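CofB (Escherichia coli, PDB 4QS4) is a minor pilin that initiates assembly of the CFA/III pilus, a type IV pilus of enterotoxigenic Escherichia coli. Local coordinates at residues Ser446-Gln451 with Ile461-Gly466; Leu127-Ile132 with Val148-Thr153. All blocks are in the same frame, centred on the assembly; numbering follows the deposited sequence.

Contact 1: residues Ser446-Gln451 with Ile461-Gly466; sequences SGTAIQ and ITATMG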
loop_
_atom_site.group_PDB
_atom_site.type_symbol
_atom_site.label_atom_id
_atom_site.label_comp_id
_atom_site.label_asym_id
_atom_site.label_seq_id
_atom_site.Cartn_x
_atom_site.Cartn_y
_atom_site.Cartn_z
ATOM N N SER A 446 -52.538 -30.344 -11.946
ATOM C CA SER A 446 -51.768 -30.574 -13.169
ATOM C C SER A 446 -50.449 -29.811 -13.155
ATOM O O SER A 446 -49.542 -30.133 -13.915
ATOM C CB SER A 446 -52.577 -30.172 -14.397
ATOM O OG SER A 446 -53.770 -30.921 -14.458
ATOM N N GLY A 447 -50.353 -28.791 -12.307
ATOM C CA GLY A 447 -49.115 -28.034 -12.138
ATOM C C GLY A 447 -49.299 -26.547 -12.373
ATOM O O GLY A 447 -50.426 -26.054 -12.413
ATOM N N THR A 448 -48.180 -25.842 -12.529
ATOM C CA THR A 448 -48.186 -24.402 -12.716
ATOM C C THR A 448 -47.012 -23.971 -13.588
ATOM O O THR A 448 -45.920 -24.544 -13.519
ATOM C CB THR A 448 -48.165 -23.640 -11.366
ATOM O OG1 THR A 448 -48.231 -22.228 -11.602
ATOM C CG2 THR A 448 -46.902 -23.941 -10.564
ATOM N N ALA A 449 -47.267 -22.979 -14.433
ATOM C CA ALA A 449 -46.244 -22.314 -15.203
ATOM C C ALA A 449 -46.138 -20.902 -14.641
ATOM O O ALA A 449 -47.087 -20.121 -14.724
ATOM C CB ALA A 449 -46.632 -22.283 -16.673
ATOM N N ILE A 450 -44.987 -20.585 -14.054
ATOM C CA ILE A 450 -44.756 -19.281 -13.448
ATOM C C ILE A 450 -43.779 -18.522 -14.334
ATOM O O ILE A 450 -42.670 -19.001 -14.609
ATOM C CB ILE A 450 -44.225 -19.428 -12.012
ATOM C CG1 ILE A 450 -45.310 -20.049 -11.114
ATOM C CG2 ILE A 450 -43.797 -18.074 -11.445
ATOM C CD1 ILE A 450 -44.787 -20.638 -9.810
ATOM N N GLN A 451 -44.209 -17.347 -14.799
ATOM C CA GLN A 451 -43.442 -16.558 -15.754
ATOM C C GLN A 451 -43.020 -15.243 -15.108
ATOM O O GLN A 451 -43.760 -14.668 -14.314
ATOM C CB GLN A 451 -44.281 -16.281 -16.996
ATOM C CG GLN A 451 -43.514 -15.634 -18.137
ATOM C CD GLN A 451 -44.281 -15.670 -19.441
ATOM O OE1 GLN A 451 -44.448 -16.735 -20.036
ATOM N NE2 GLN A 451 -44.746 -14.508 -19.903
ATOM N N ILE A 461 -44.691 -10.772 -12.481
ATOM C CA ILE A 461 -44.710 -12.202 -12.203
ATOM C C ILE A 461 -46.150 -12.692 -12.306
ATOM O O ILE A 461 -47.049 -12.156 -11.648
ATOM C CB ILE A 461 -44.163 -12.519 -10.804
ATOM C CG1 ILE A 461 -42.869 -11.738 -10.556
ATOM C CG2 ILE A 461 -43.952 -14.030 -10.659
ATOM C CD1 ILE A 461 -42.498 -11.651 -9.098
ATOM N N THR A 462 -46.364 -13.683 -13.161
ATOM C CA THR A 462 -47.691 -14.230 -13.398
ATOM C C THR A 462 -47.598 -15.748 -13.423
ATOM O O THR A 462 -46.500 -16.308 -13.491
ATOM C CB THR A 462 -48.287 -13.732 -14.732
ATOM O OG1 THR A 462 -47.436 -14.118 -15.820
ATOM C CG2 THR A 462 -48.435 -12.212 -14.723
ATOM N N ALA A 463 -48.752 -16.403 -13.362
ATOM C CA ALA A 463 -48.803 -17.856 -13.295
ATOM C C ALA A 463 -50.144 -18.370 -13.788
ATOM O O ALA A 463 -51.178 -17.739 -13.568
ATOM C CB ALA A 463 -48.553 -18.337 -11.868
ATOM N N THR A 464 -50.111 -19.497 -14.494
ATOM C CA THR A 464 -51.305 -20.288 -14.725
ATOM C C THR A 464 -51.181 -21.579 -13.930
ATOM O O THR A 464 -50.070 -22.062 -13.692
ATOM C CB THR A 464 -51.519 -20.608 -16.211
ATOM O OG1 THR A 464 -50.342 -21.215 -16.760
ATOM C CG2 THR A 464 -51.849 -19.339 -16.982
ATOM N N MET A 465 -52.320 -22.105 -13.488
ATOM C CA MET A 465 -52.379 -23.392 -12.803
ATOM C C MET A 465 -53.432 -24.241 -13.497
ATOM O O MET A 465 -54.519 -23.750 -13.790
ATOM C CB MET A 465 -52.772 -23.219 -11.340
ATOM C CG MET A 465 -52.783 -24.527 -10.557
ATOM S SD MET A 465 -53.438 -24.422 -8.881
ATOM C CE MET A 465 -52.370 -23.179 -8.167
ATOM N N GLY A 466 -53.101 -25.503 -13.758
ATOM C CA GLY A 466 -54.064 -26.471 -14.293
ATOM C C GLY A 466 -54.631 -27.310 -13.161
ATOM O O GLY A 466 -53.882 -27.846 -12.348
#
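Ala449 and Thr464 exchange a reciprocal pair of backbone hydrogen bonds, Ala449 N to Thr464 O at 3.0 Å and Thr464 N to Ala449 O at 3.1 Å, and Gln451 and Thr462 repeat the exchange at the next hydrogen-bonded pair, past the non-hydrogen-bonded Ile450 and Ala463. The straighter second exchange has Gln451 N at 2.8 Å from Thr462 O. Such reciprocal pairs mark antiparallel pairing, here within the hairpin of strands 444-454 and 458-469, whose short segments run at 167°.

One side chain joins the backbone scheme. With OG1 turned anti to its own amide nitrogen (chi1 -177°), Thr448 swings the hydroxyl across to the partner strand, where it donates to Thr464 O at 2.8 Å. It reaches that oxygen from above the carbonyl plane, 39° out of it. Thr464 O therefore accepts two bonds, one from a main-chain amide and one from a hydroxyl.

Apolar contact is modest. Ile450 lays CG1 against Ala463 CB at 3.7 Å, and its CG2 meets CG2 of Ile461 at 4.1 Å as the two branched chains pass at a slant.

The face of Ala449, Gln451, Thr462 and Thr464 is more polar. Ala449 CB lies 3.9 Å from Thr464 OG1, and Gln451 NE2 bonds to Asn453 OD1.

The face bearing Thr448, Ile450, Ala463 and Met465 turns inward onto a second sheet: Thr448 and Ile450 touch Ile411 of strand 404-414, while Ala463 and Thr448 meet Leu484 of strand 484-493. Strand 458-469 is also paired with strands 387-390 and 474-479.

Contact 2: residues Leu127-Ile132 with Val148-Thr153; sequences LKIDRI and VDFILT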
loop_
_atom_site.group_PDB
_atom_site.type_symbol
_atom_site.label_atom_id
_atom_site.label_comp_id
_atom_site.label_asym_id
_atom_site.label_seq_id
_atom_site.Cartn_x
_atom_site.Cartn_y
_atom_site.Cartn_z
ATOM N N LEU A 127 36.819 10.060 -9.845
ATOM C CA LEU A 127 36.201 10.819 -8.755
ATOM C C LEU A 127 35.920 9.885 -7.581
ATOM O O LEU A 127 35.075 8.994 -7.683
ATOM C CB LEU A 127 34.909 11.491 -9.229
ATOM C CG LEU A 127 34.340 12.607 -8.346
ATOM C CD1 LEU A 127 35.266 13.813 -8.290
ATOM C CD2 LEU A 127 32.968 13.039 -8.838
ATOM N N LYS A 128 36.652 10.087 -6.484
ATOM C CA LYS A 128 36.537 9.270 -5.275
ATOM C C LYS A 128 36.355 10.170 -4.051
ATOM O O LYS A 128 36.749 11.338 -4.073
ATOM C CB LYS A 128 37.803 8.425 -5.080
ATOM C CG LYS A 128 38.155 7.509 -6.244
ATOM C CD LYS A 128 39.457 6.761 -5.984
ATOM C CE LYS A 128 39.920 6.004 -7.217
ATOM N NZ LYS A 128 41.142 5.183 -6.975
ATOM N N ILE A 129 35.764 9.624 -2.989
ATOM C CA ILE A 129 35.721 10.308 -1.699
ATOM C C ILE A 129 37.079 10.120 -1.029
ATOM O O ILE A 129 37.476 8.992 -0.737
ATOM C CB ILE A 129 34.611 9.765 -0.774
ATOM C CG1 ILE A 129 33.237 9.946 -1.417
ATOM C CG2 ILE A 129 34.648 10.484 0.574
ATOM C CD1 ILE A 129 32.142 9.122 -0.773
ATOM N N ASP A 130 37.792 11.224 -0.806
ATOM C CA ASP A 130 39.157 11.175 -0.283
ATOM C C ASP A 130 39.216 11.465 1.215
ATOM O O ASP A 130 40.164 11.069 1.894
ATOM C CB ASP A 130 40.047 12.176 -1.038
ATOM C CG ASP A 130 41.534 11.956 -0.772
ATOM O OD1 ASP A 130 41.987 10.790 -0.823
ATOM O OD2 ASP A 130 42.258 12.942 -0.512
ATOM N N ARG A 131 38.195 12.149 1.726
ATOM C CA ARG A 131 38.223 12.663 3.089
ATOM C C ARG A 131 36.828 13.110 3.514
ATOM O O ARG A 131 36.034 13.562 2.689
ATOM C CB ARG A 131 39.214 13.834 3.152
ATOM C CG ARG A 131 39.120 14.727 4.374
ATOM C CD ARG A 131 40.150 15.844 4.301
ATOM N NE ARG A 131 39.744 17.002 5.097
ATOM C CZ ARG A 131 40.533 18.038 5.375
ATOM N NH1 ARG A 131 41.795 18.082 4.937
ATOM N NH2 ARG A 131 40.060 19.038 6.108
ATOM N N ILE A 132 36.540 12.963 4.802
ATOM C CA ILE A 132 35.263 13.372 5.380
ATOM C C ILE A 132 35.534 14.243 6.606
ATOM O O ILE A 132 36.353 13.887 7.443
ATOM C CB ILE A 132 34.417 12.146 5.792
ATOM C CG1 ILE A 132 34.179 11.242 4.581
ATOM C CG2 ILE A 132 33.082 12.573 6.401
ATOM C CD1 ILE A 132 33.553 9.903 4.919
ATOM N N VAL A 148 28.363 17.725 7.619
ATOM C CA VAL A 148 29.254 16.684 7.130
ATOM C C VAL A 148 29.756 17.093 5.752
ATOM O O VAL A 148 28.962 17.242 4.816
ATOM C CB VAL A 148 28.549 15.319 7.054
ATOM C CG1 VAL A 148 29.519 14.230 6.591
ATOM C CG2 VAL A 148 27.948 14.965 8.409
ATOM N N ASP A 149 31.072 17.284 5.640
ATOM C CA ASP A 149 31.697 17.639 4.372
ATOM C C ASP A 149 32.386 16.436 3.756
ATOM O O ASP A 149 33.153 15.742 4.425
ATOM C CB ASP A 149 32.725 18.758 4.557
ATOM C CG ASP A 149 32.106 20.065 4.997
ATOM O OD1 ASP A 149 30.891 20.287 4.770
ATOM O OD2 ASP A 149 32.858 20.886 5.568
ATOM N N PHE A 150 32.107 16.195 2.478
ATOM C CA PHE A 150 32.772 15.148 1.721
ATOM C C PHE A 150 33.673 15.783 0.684
ATOM O O PHE A 150 33.209 16.534 -0.167
ATOM C CB PHE A 150 31.747 14.249 1.038
ATOM C CG PHE A 150 30.899 13.488 2.003
ATOM C CD1 PHE A 150 31.270 12.216 2.418
ATOM C CD2 PHE A 150 29.743 14.055 2.518
ATOM C CE1 PHE A 150 30.482 11.510 3.321
ATOM C CE2 PHE A 150 28.959 13.358 3.421
ATOM C CZ PHE A 150 29.329 12.089 3.823
ATOM N N ILE A 151 34.960 15.489 0.781
ATOM C CA ILE A 151 35.935 15.996 -0.169
ATOM C C ILE A 151 36.132 14.932 -1.241
ATOM O O ILE A 151 36.594 13.828 -0.951
ATOM C CB ILE A 151 37.276 16.337 0.505
ATOM C CG1 ILE A 151 37.120 17.579 1.405
ATOM C CG2 ILE A 151 38.348 16.588 -0.554
ATOM C CD1 ILE A 151 36.377 17.335 2.705
ATOM N N LEU A 152 35.748 15.271 -2.464
ATOM C CA LEU A 152 35.886 14.375 -3.596
ATOM C C LEU A 152 37.142 14.725 -4.375
ATOM O O LEU A 152 37.262 15.834 -4.885
ATOM C CB LEU A 152 34.666 14.489 -4.502
ATOM C CG LEU A 152 33.336 14.177 -3.821
ATOM C CD1 LEU A 152 32.217 14.153 -4.842
ATOM C CD2 LEU A 152 33.408 12.857 -3.069
ATOM N N THR A 153 38.082 13.788 -4.437
ATOM C CA THR A 153 39.312 13.977 -5.198
ATOM C C THR A 153 39.060 13.661 -6.668
ATOM O O THR A 153 38.386 12.680 -6.996
ATOM C CB THR A 153 40.470 13.104 -4.665
ATOM O OG1 THR A 153 41.698 13.498 -5.291
ATOM C CG2 THR A 153 40.230 11.611 -4.924
#
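With chi1 near -60° in both Ile132 and Phe150, CG1 of the isoleucine and CG of the phenylalanine stand beside their backbone nitrogens, and the two side chains run alongside each other in the same direction. Ile132 CG1 rests 3.8 Å from Phe150 CD1, Ile132 CD1 lies as close to Phe150 CE1, and the other branch of the isoleucine, CG2, meets Val148 CG1 at 3.9 Å. Cutting Ile132 back to an alanine here would probably open a gap beside CD1 and CE1 of Phe150, leave Val148 CG1 without this apolar neighbour and hold the ring less firmly on that side.

Ile129 brings CG2 to the edge of the same ring, near its plane, and presses CG1 against Leu152 CD2 at 3.4 Å, a tight carbon contact.

Between these pairs the register slips by one residue. Asp130 and Arg131 together face Ile151, a classic beta bulge: Asp130 N donates to Ile151 O at 2.9 Å, almost straight, and Ile151 N returns a bond of equal length to Arg131 O. This hairpin belongs to the antiparallel sheet of the type IV pilin fold, and Phe150 packs on Ile24 and Ile27 of helix 9-32.

On the reverse face Arg131 extends alongside Ile151, its guanidinium salt-bridged to Asp133 and in cation-pi contact with Phe80. Asp130, at the bulge, turns its CB toward segment 148-153, 3.8 Å from Thr153 CB; its OD2 takes a hydrogen bond from Trp199 NE1 and a salt bridge from Arg191.

Both contacts pair neighbouring strands of antiparallel hairpins, but they share no element: their centres are about 92 Å apart, on opposite sides of the chain's centre. Contact 2 belongs to the core of the pilin domain, where one face of the hairpin is backed by helix 9-32 and the other carries charged groups with partners elsewhere in the fold. Contact 1, in the C-terminal domain, is only partly buried: one face packs on a second sheet, while the other holds small or polar side chains. An unshifted ladder of main-chain bonds carries most of contact 1, whereas contact 2 interrupts its ladder with a bulge and relies more on large apolar groups.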